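PDB 3BY8: sensor histidine kinase DcuS from Escherichia coli, which senses C4-dicarboxylates such as fumarate and malate through its periplasmic domain and activates the response regulator DcuR by phosphorylation. Local coordinates for residues 82-85 and 86-89. Numbering follows the deposited sequence.
Sequences KGDD and ILKA. With LMR ((2S)-2-hydroxybutanedioic acid), chain B.
Gly83 with Ile86, and Asp84 with Leu87, are joined by two successive i to i+3 backbone bonds that wind the chain into a pair of overlapping turns. The first is weak: Ile86 N lies 3.5 Å from Gly83 O, although the bond is almost straight. The second is firmer, Leu87 N donating to Asp84 O over 3.1 Å. A water extends the series, donating a hydrogen bond to Asp84 O and accepting one from Lys88 N, so that it stands in for a direct bond and leaves Asp84 O with two donors. Gly83 enters the turn with a positive phi of 138°, a conformation open to glycine because it has no CB to collide with the carbonyl oxygen of Lys82.

Van der Waals contacts of methyl groups with oxygens follow the same path. Ile86 sets CG2 3.4 Å from the carbonyl Gly83 O, while the CG1 branch, anti to the backbone N (chi1 -168°), leads away from the turn; the residue makes nonpolar contacts with Phe81, Phe110 and Val123, a fitting place for a branched hydrocarbon. Leu87 and Asp84 run side by side on the exposed flank, CD1 of Leu87 lying 3.9 Å from the carboxylate OD1 of Asp84, where a carboxylate can meet solvent.

Asp85, by contrast, is buried, and its charge is met by a salt bridge between OD2 and Arg108 NE, while OD1 accepts a hydrogen bond from Asn99 ND2. Arg108 also bonds to Lys82 O and to the malate, so Asp85 probably helps position a ligand-binding arginine. Lys82 grips the ligand through its backbone: its N donates to LMR O1B (2.8 Å), and LMR O2 donates to its carbonyl O (2.7 Å). In this periplasmic Cache sensor domain, within the connection between strands 58-63 and 95-99, Lys82 thus lines the malate pocket with its backbone, and the turns after it carry Asp85 to Arg108 in the second shell of the site.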
ATOM      1  N   LYS A  82      -9.506  -4.900   2.202  1.00 13.54           N
ATOM      2  CA  LYS A  82      -9.781  -6.317   2.375  1.00 13.95           C
ATOM      3  C   LYS A  82      -8.473  -7.057   2.639  1.00 14.01           C
ATOM      4  O   LYS A  82      -7.582  -7.058   1.801  1.00 14.19           O
ATOM      5  CB  LYS A  82     -10.468  -6.913   1.137  1.00 14.73           C
ATOM      6  CG  LYS A  82     -10.712  -8.409   1.307  1.00 17.82           C
ATOM      7  CD  LYS A  82     -11.269  -9.067   0.059  1.00 27.07           C
ATOM      8  CE  LYS A  82     -12.759  -8.880  -0.059  1.00 30.70           C
ATOM      9  NZ  LYS A  82     -13.281  -9.680  -1.212  1.00 35.51           N
ATOM     10  N   GLY A  83      -8.366  -7.670   3.814  1.00 13.01           N
ATOM     11  CA  GLY A  83      -7.176  -8.409   4.186  1.00 11.18           C
ATOM     12  C   GLY A  83      -6.801  -8.130   5.625  1.00 11.30           C
ATOM     13  O   GLY A  83      -6.618  -6.953   6.002  1.00 14.36           O
ATOM     14  N   ASP A  84      -6.665  -9.182   6.436  1.00 10.86           N
ATOM     15  CA  ASP A  84      -6.307  -8.978   7.834  1.00 13.03           C
ATOM     16  C   ASP A  84      -4.850  -8.576   8.027  1.00 12.22           C
ATOM     17  O   ASP A  84      -4.427  -8.179   9.131  1.00 11.38           O
ATOM     18  CB  ASP A  84      -6.619 -10.234   8.650  1.00 14.97           C
ATOM     19  CG  ASP A  84      -8.113 -10.431   8.834  1.00 20.29           C
ATOM     20  OD1 ASP A  84      -8.871  -9.436   8.704  1.00 21.41           O
ATOM     21  OD2 ASP A  84      -8.508 -11.585   9.116  1.00 27.34           O
ATOM     22  N   ASP A  85      -4.077  -8.633   6.942  1.00 11.30           N
ATOM     23  CA  ASP A  85      -2.683  -8.263   7.053  1.00 11.30           C
ATOM     24  C   ASP A  85      -2.429  -6.779   7.268  1.00 11.01           C
ATOM     25  O   ASP A  85      -1.331  -6.406   7.661  1.00 11.78           O
ATOM     26  CB  ASP A  85      -1.828  -8.851   5.903  1.00 12.25           C
ATOM     27  CG  ASP A  85      -2.474  -8.761   4.506  1.00 11.38           C
ATOM     28  OD1 ASP A  85      -3.704  -8.638   4.332  1.00 11.04           O
ATOM     29  OD2 ASP A  85      -1.687  -8.875   3.541  1.00 10.89           O
ATOM     30  N   ILE A  86      -3.457  -5.954   7.089  1.00 11.10           N
ATOM     31  CA  ILE A  86      -3.308  -4.531   7.373  1.00 11.44           C
ATOM     32  C   ILE A  86      -3.400  -4.247   8.882  1.00 11.97           C
ATOM     33  O   ILE A  86      -2.952  -3.203   9.359  1.00 12.16           O
ATOM     34  CB  ILE A  86      -4.405  -3.696   6.659  1.00 11.43           C
ATOM     35  CG1 ILE A  86      -4.050  -2.205   6.722  1.00 10.58           C
ATOM     36  CG2 ILE A  86      -5.792  -3.953   7.301  1.00 11.82           C
ATOM     37  CD1 ILE A  86      -4.852  -1.337   5.762  1.00 13.27           C
ATOM     38  N   LEU A  87      -3.971  -5.184   9.643  1.00 11.25           N
ATOM     39  CA  LEU A  87      -4.185  -4.900  11.059  1.00 14.14           C
ATOM     40  C   LEU A  87      -2.940  -4.533  11.859  1.00 12.99           C
ATOM     41  O   LEU A  87      -2.978  -3.575  12.637  1.00 13.16           O
ATOM     42  CB  LEU A  87      -4.962  -6.051  11.719  1.00 13.10           C
ATOM     43  CG  LEU A  87      -6.349  -6.250  11.118  1.00 13.36           C
ATOM     44  CD1 LEU A  87      -6.911  -7.603  11.583  1.00 13.30           C
ATOM     45  CD2 LEU A  87      -7.261  -5.096  11.496  1.00 16.58           C
ATOM     46  N   LYS A  88      -1.833  -5.253  11.683  1.00 12.97           N
ATOM     47  CA  LYS A  88      -0.626  -4.881  12.416  1.00 13.41           C
ATOM     48  C   LYS A  88      -0.218  -3.427  12.094  1.00 12.62           C
ATOM     49  O   LYS A  88       0.214  -2.679  12.968  1.00 14.00           O
ATOM     50  CB  LYS A  88       0.531  -5.827  12.056  1.00 16.14           C
ATOM     51  CG  LYS A  88       0.512  -7.159  12.793  1.00 22.32           C
ATOM     52  CD  LYS A  88       1.716  -8.031  12.420  1.00 26.45           C
ATOM     53  CE  LYS A  88       3.030  -7.353  12.763  1.00 31.77           C
ATOM     54  NZ  LYS A  88       4.224  -8.219  12.480  1.00 36.47           N
ATOM     55  N   ALA A  89      -0.363  -3.037  10.828  1.00 11.95           N
ATOM     56  CA  ALA A  89       0.022  -1.705  10.404  1.00 13.28           C
ATOM     57  C   ALA A  89      -0.856  -0.618  10.987  1.00 10.97           C
ATOM     58  O   ALA A  89      -0.380   0.518  11.154  1.00 12.38           O
ATOM     59  CB  ALA A  89       0.056  -1.632   8.873  1.00 12.74           C
TER
HETATM   60  C1  LMR B   1      -7.269  -4.099  -0.864  1.00 14.13           C
HETATM   61  O1A LMR B   1      -7.219  -3.043  -1.440  1.00 13.75           O
HETATM   62  O1B LMR B   1      -8.338  -4.478  -0.342  1.00 14.45           O
HETATM   63  C2  LMR B   1      -6.160  -5.071  -1.128  1.00 13.78           C
HETATM   64  O2  LMR B   1      -6.464  -6.414  -0.551  1.00 13.56           O
HETATM   65  C3  LMR B   1      -5.702  -5.087  -2.599  1.00 13.25           C
HETATM   66  C4  LMR B   1      -6.640  -5.996  -3.418  1.00 12.93           C
HETATM   67  O4A LMR B   1      -7.781  -5.608  -3.664  1.00 14.28           O
HETATM   68  O4B LMR B   1      -6.250  -7.149  -3.764  1.00 12.91           O
HETATM   69  O   HOH W   1      -2.091  -7.990  10.735  1.00 15.45           O